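Long-range contacts in putative chemotaxis protein (Desulfovibrio vulgaris str. Hildenborough, PDB 3H4Y), which is a putative chemotaxis protein of the CheX family and probably acts as a phosphatase in the signalling pathway that steers swimming: residues V9-I14 / M138-F142; F13-T17 / F149-F153. All blocks are in the same frame, centred on the assembly; numbering follows the deposited sequence.

Contact 1: residues V9-I14 / M138-F142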
loop_
_atom_site.group_PDB
_atom_site.type_symbol
_atom_site.label_atom_id
_atom_site.label_comp_id
_atom_site.label_asym_id
_atom_site.label_seq_id
_atom_site.Cartn_x
_atom_site.Cartn_y
_atom_site.Cartn_z
ATOM N N VAL A 9 -8.651 -12.485 15.817
ATOM C CA VAL A 9 -8.794 -11.808 14.529
ATOM C C VAL A 9 -8.192 -12.591 13.342
ATOM O O VAL A 9 -8.460 -12.260 12.196
ATOM C CB VAL A 9 -8.251 -10.371 14.520
ATOM C CG1 VAL A 9 -9.070 -9.505 15.464
ATOM C CG2 VAL A 9 -6.743 -10.317 14.847
ATOM N N ALA A 10 -7.397 -13.626 13.598
ATOM C CA ALA A 10 -6.864 -14.425 12.503
ATOM C C ALA A 10 -7.977 -15.220 11.818
ATOM O O ALA A 10 -7.876 -15.543 10.652
ATOM C CB ALA A 10 -5.772 -15.363 12.994
ATOM N N LYS A 11 -9.032 -15.561 12.562
ATOM C CA LYS A 11 -10.106 -16.392 12.016
ATOM C C LYS A 11 -10.747 -15.888 10.730
ATOM O O LYS A 11 -10.784 -16.631 9.743
ATOM C CB LYS A 11 -11.168 -16.743 13.082
ATOM C CG LYS A 11 -10.609 -17.633 14.196
ATOM C CD LYS A 11 -11.693 -18.024 15.205
ATOM C CE LYS A 11 -11.122 -18.864 16.351
ATOM N NZ LYS A 11 -12.113 -19.037 17.468
ATOM N N PRO A 12 -11.231 -14.626 10.714
ATOM C CA PRO A 12 -11.830 -14.113 9.468
ATOM C C PRO A 12 -10.820 -14.050 8.297
ATOM O O PRO A 12 -11.201 -14.198 7.125
ATOM C CB PRO A 12 -12.387 -12.739 9.881
ATOM C CG PRO A 12 -11.700 -12.390 11.166
ATOM C CD PRO A 12 -11.336 -13.650 11.828
ATOM N N PHE A 13 -9.545 -13.817 8.600
ATOM C CA PHE A 13 -8.508 -13.815 7.554
ATOM C C PHE A 13 -8.218 -15.175 6.982
ATOM O O PHE A 13 -8.020 -15.317 5.766
ATOM C CB PHE A 13 -7.242 -13.096 8.052
ATOM C CG PHE A 13 -7.405 -11.612 8.065
ATOM C CD1 PHE A 13 -7.242 -10.877 6.889
ATOM C CD2 PHE A 13 -7.815 -10.939 9.220
ATOM C CE1 PHE A 13 -7.462 -9.522 6.874
ATOM C CE2 PHE A 13 -8.026 -9.572 9.201
ATOM C CZ PHE A 13 -7.847 -8.867 8.004
ATOM N N ILE A 14 -8.171 -16.182 7.849
ATOM C CA ILE A 14 -7.940 -17.536 7.354
ATOM C C ILE A 14 -9.138 -17.976 6.509
ATOM O O ILE A 14 -8.970 -18.479 5.407
ATOM C CB ILE A 14 -7.662 -18.495 8.523
ATOM C CG1 ILE A 14 -6.315 -18.164 9.151
ATOM C CG2 ILE A 14 -7.707 -19.977 8.037
ATOM C CD1 ILE A 14 -6.112 -18.844 10.527
HETATM N N MSE A 138 -0.409 -8.335 12.818
HETATM C CA MSE A 138 -0.739 -9.776 12.664
HETATM C C MSE A 138 -0.182 -10.257 11.326
HETATM O O MSE A 138 -0.314 -9.574 10.293
HETATM C CB MSE A 138 -2.257 -10.022 12.668
HETATM C CG MSE A 138 -2.686 -11.509 12.570
HETATM SE SE MSE A 138 -4.454 -11.659 11.729
HETATM C CE MSE A 138 -3.913 -11.380 9.890
ATOM N N ALA A 139 0.465 -11.416 11.338
ATOM C CA ALA A 139 0.883 -12.066 10.116
ATOM C C ALA A 139 0.487 -13.532 10.156
ATOM O O ALA A 139 0.533 -14.174 11.213
ATOM C CB ALA A 139 2.357 -11.942 9.920
ATOM N N ILE A 140 0.092 -14.055 8.993
ATOM C CA ILE A 140 -0.262 -15.478 8.858
ATOM C C ILE A 140 0.407 -15.956 7.578
ATOM O O ILE A 140 0.076 -15.469 6.471
ATOM C CB ILE A 140 -1.791 -15.750 8.775
ATOM C CG1 ILE A 140 -2.580 -15.043 9.888
ATOM C CG2 ILE A 140 -2.090 -17.302 8.758
ATOM C CD1 ILE A 140 -4.061 -14.951 9.585
ATOM N N PRO A 141 1.376 -16.868 7.724
ATOM C CA PRO A 141 1.923 -17.460 6.508
ATOM C C PRO A 141 0.949 -18.517 5.960
ATOM O O PRO A 141 0.249 -19.190 6.722
ATOM C CB PRO A 141 3.198 -18.121 6.992
ATOM C CG PRO A 141 2.901 -18.526 8.435
ATOM C CD PRO A 141 1.935 -17.457 8.959
ATOM N N PHE A 142 0.907 -18.658 4.640
ATOM C CA PHE A 142 0.177 -19.725 3.972
ATOM C C PHE A 142 1.113 -20.458 2.993
ATOM O O PHE A 142 2.020 -19.851 2.397
ATOM C CB PHE A 142 -1.003 -19.158 3.182
ATOM C CG PHE A 142 -2.099 -18.628 4.034
ATOM C CD1 PHE A 142 -2.009 -17.357 4.601
ATOM C CD2 PHE A 142 -3.261 -19.366 4.244
ATOM C CE1 PHE A 142 -3.053 -16.849 5.361
ATOM C CE2 PHE A 142 -4.298 -18.869 4.964
ATOM C CZ PHE A 142 -4.206 -17.626 5.550
#

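Contact 2: residues F13-T17 / F149-F153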
loop_
_atom_site.group_PDB
_atom_site.type_symbol
_atom_site.label_atom_id
_atom_site.label_comp_id
_atom_site.label_asym_id
_atom_site.label_seq_id
_atom_site.Cartn_x
_atom_site.Cartn_y
_atom_site.Cartn_z
ATOM N N PHE A 13 -9.545 -13.817 8.600
ATOM C CA PHE A 13 -8.508 -13.815 7.554
ATOM C C PHE A 13 -8.218 -15.175 6.982
ATOM O O PHE A 13 -8.020 -15.317 5.766
ATOM C CB PHE A 13 -7.242 -13.096 8.052
ATOM C CG PHE A 13 -7.405 -11.612 8.065
ATOM C CD1 PHE A 13 -7.242 -10.877 6.889
ATOM C CD2 PHE A 13 -7.815 -10.939 9.220
ATOM C CE1 PHE A 13 -7.462 -9.522 6.874
ATOM C CE2 PHE A 13 -8.026 -9.572 9.201
ATOM C CZ PHE A 13 -7.847 -8.867 8.004
ATOM N N ILE A 14 -8.171 -16.182 7.849
ATOM C CA ILE A 14 -7.940 -17.536 7.354
ATOM C C ILE A 14 -9.138 -17.976 6.509
ATOM O O ILE A 14 -8.970 -18.479 5.407
ATOM C CB ILE A 14 -7.662 -18.495 8.523
ATOM C CG1 ILE A 14 -6.315 -18.164 9.151
ATOM C CG2 ILE A 14 -7.707 -19.977 8.037
ATOM C CD1 ILE A 14 -6.112 -18.844 10.527
ATOM N N ALA A 15 -10.358 -17.760 7.011
ATOM C CA ALA A 15 -11.540 -18.135 6.283
ATOM C C ALA A 15 -11.620 -17.440 4.928
ATOM O O ALA A 15 -11.886 -18.082 3.887
ATOM C CB ALA A 15 -12.812 -17.824 7.122
ATOM N N ALA A 16 -11.380 -16.129 4.932
ATOM C CA ALA A 16 -11.393 -15.309 3.695
ATOM C C ALA A 16 -10.354 -15.776 2.678
ATOM O O ALA A 16 -10.646 -15.948 1.491
ATOM C CB ALA A 16 -11.182 -13.845 4.034
ATOM N N THR A 17 -9.149 -15.999 3.166
ATOM C CA THR A 17 -8.038 -16.427 2.317
ATOM C C THR A 17 -8.313 -17.775 1.645
ATOM O O THR A 17 -8.161 -17.933 0.429
ATOM C CB THR A 17 -6.715 -16.458 3.095
ATOM O OG1 THR A 17 -6.402 -15.146 3.548
ATOM C CG2 THR A 17 -5.560 -16.941 2.204
ATOM N N PHE A 149 2.852 -17.493 0.755
ATOM C CA PHE A 149 2.430 -16.098 0.804
ATOM C C PHE A 149 2.074 -15.751 2.239
ATOM O O PHE A 149 1.768 -16.648 3.028
ATOM C CB PHE A 149 1.322 -15.759 -0.177
ATOM C CG PHE A 149 -0.019 -16.420 0.109
ATOM C CD1 PHE A 149 -0.336 -17.652 -0.428
ATOM C CD2 PHE A 149 -0.992 -15.765 0.855
ATOM C CE1 PHE A 149 -1.557 -18.235 -0.208
ATOM C CE2 PHE A 149 -2.218 -16.329 1.066
ATOM C CZ PHE A 149 -2.513 -17.577 0.519
ATOM N N THR A 150 2.130 -14.461 2.574
ATOM C CA THR A 150 1.843 -13.996 3.923
ATOM C C THR A 150 0.762 -12.937 3.911
ATOM O O THR A 150 0.857 -11.965 3.151
ATOM C CB THR A 150 3.102 -13.436 4.610
ATOM O OG1 THR A 150 4.073 -14.479 4.716
ATOM C CG2 THR A 150 2.795 -12.879 5.973
ATOM N N VAL A 151 -0.255 -13.149 4.730
ATOM C CA VAL A 151 -1.327 -12.182 4.938
ATOM C C VAL A 151 -1.054 -11.387 6.233
ATOM O O VAL A 151 -0.723 -11.973 7.273
ATOM C CB VAL A 151 -2.723 -12.860 5.027
ATOM C CG1 VAL A 151 -3.843 -11.813 5.388
ATOM C CG2 VAL A 151 -3.043 -13.610 3.726
ATOM N N GLU A 152 -1.129 -10.050 6.146
ATOM C CA GLU A 152 -0.945 -9.196 7.322
ATOM C C GLU A 152 -2.159 -8.298 7.536
ATOM O O GLU A 152 -2.876 -7.981 6.606
ATOM C CB GLU A 152 0.317 -8.326 7.212
ATOM C CG GLU A 152 1.600 -9.059 7.176
ATOM C CD GLU A 152 2.750 -8.100 7.422
ATOM O OE1 GLU A 152 2.732 -6.979 6.849
ATOM O OE2 GLU A 152 3.681 -8.445 8.186
ATOM N N PHE A 153 -2.341 -7.875 8.783
ATOM C CA PHE A 153 -3.471 -7.043 9.211
ATOM C C PHE A 153 -3.004 -6.267 10.417
ATOM O O PHE A 153 -2.355 -6.828 11.307
ATOM C CB PHE A 153 -4.632 -7.974 9.659
ATOM C CG PHE A 153 -5.790 -7.308 10.398
ATOM C CD1 PHE A 153 -6.537 -6.264 9.854
ATOM C CD2 PHE A 153 -6.194 -7.839 11.612
ATOM C CE1 PHE A 153 -7.622 -5.733 10.527
ATOM C CE2 PHE A 153 -7.273 -7.326 12.293
ATOM C CZ PHE A 153 -7.988 -6.267 11.744
#

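Contact 1: residues V9-I14 / M138-F142
Selenomethionine Met138 reaches from its strand to the N-terminal side of helix 10-25, where its SE atom lies 3.7 Å from Ala10 CA and 4.1 Å from Val9 CG2. Its terminal methyl then turns over one face of the Phe13 ring, with Met138 CE 3.9 Å from Phe13 CG. The bend at chi3 (77°) makes this double use possible: it folds the methyl toward the ring while the selenium stays against Ala10. Selenium itself sits 5.1 Å from the ring centroid and 43° off the ring normal, an oblique Met-aromatic contact. Two residues further along the strand, the CD1 tip of Ile140 is held among three helix side chains, 3.8 Å from Ala10 CB and close to Phe13 CB and Ile14 CG1; the side chains of Ile14 and Ile140 cross nearly at right angles. Phe142 ends the row with its ring edge, CZ lying 4.1 Å from Ile14 CA. This is the packing of helices on one face of an antiparallel sheet: helix segment 10-14 is inclined 36° to strand segment 138-142, and alternate strand residues Met138, Ile140 and Phe142 point toward it. No hydrogen bond crosses. Farther out, Pro34 of the neighbouring strand 30-37 touches both Ala10 and Ile140, Leu107 of helix 84-109 packs on Val9 and Phe13, and Phe142 stacks on Phe149.

Contact 2: residues F13-T17 / F149-F153
An apolar, largely aromatic contact joins helix 10-25 to strand 147-155, an inner strand of the six-stranded antiparallel sheet, near the centre of the chain. All five residues that touch are buried. Phe13 does most of the work at one end: the CE2 corner of its ring presses onto a face of Phe153, 3.4 Å from Phe153 CG and offset toward the rim. The two ring planes meet at 38°, neither stacked nor edge-to-face, with centroids 4.6 Å apart. Phe153 CB in turn lies over a face of the Phe13 ring, 4.1 Å from its centroid, a CH-pi contact. With CG trans to the backbone N (chi1 168°), Phe153 turns a face of its ring to the CE2 and CZ end of Phe13. Nearer the helix, Val151 splits its two methyls between neighbouring turns: CG1 meets Phe13 CD1 at 3.8 Å and CG2 comes beside Thr17 OG1. That hydroxyl is satisfied within the helix, donating to Phe13 O at 2.8 Å, while Thr17 N binds the same oxygen from the opposite face of its carbonyl plane. Two bonds thus grip the carbonyl, and the one from OG1 fixes the side-chain rotation that puts Thr17 CG2 at the edge of the Phe149 ring, in its plane and 3.5 Å from Phe149 CZ. Around this row, Ile60 of strand 58-64 touches both Phe13 and Phe153, Ala103 and Ile99 of helix 84-109 pack on Phe13 and Thr17, and a bound methylpentanediol, probably from the crystallisation liquor, lies next to Phe153. Such alternate inward-facing strand residues, packed against side chains one helical turn apart, are typical of the helix-sheet interface of a layered alpha+beta fold, here the CheX fold.

In the fold
Both contacts are buried and apolar, holding helix 10-25 against adjacent strands 137-144 and 147-155, joined as a hairpin. Contact 2 lies deeper: its centre is about 5 Å from the chain centre, that of contact 1, which includes the partly exposed Val9 and Ile14, about 9 Å. Phe13 belongs to both, meeting selenomethionine on one strand and aromatic and aliphatic groups on the other. Because the strands run antiparallel, helix and strand segments make an angle of 36° in contact 1 and of 134° in contact 2. Contact 1 sets a selenomethionine, an isoleucine and a phenylalanine rim against the helix; contact 2 adds a ring-on-ring meeting and a threonine hydroxyl satisfied within the helix.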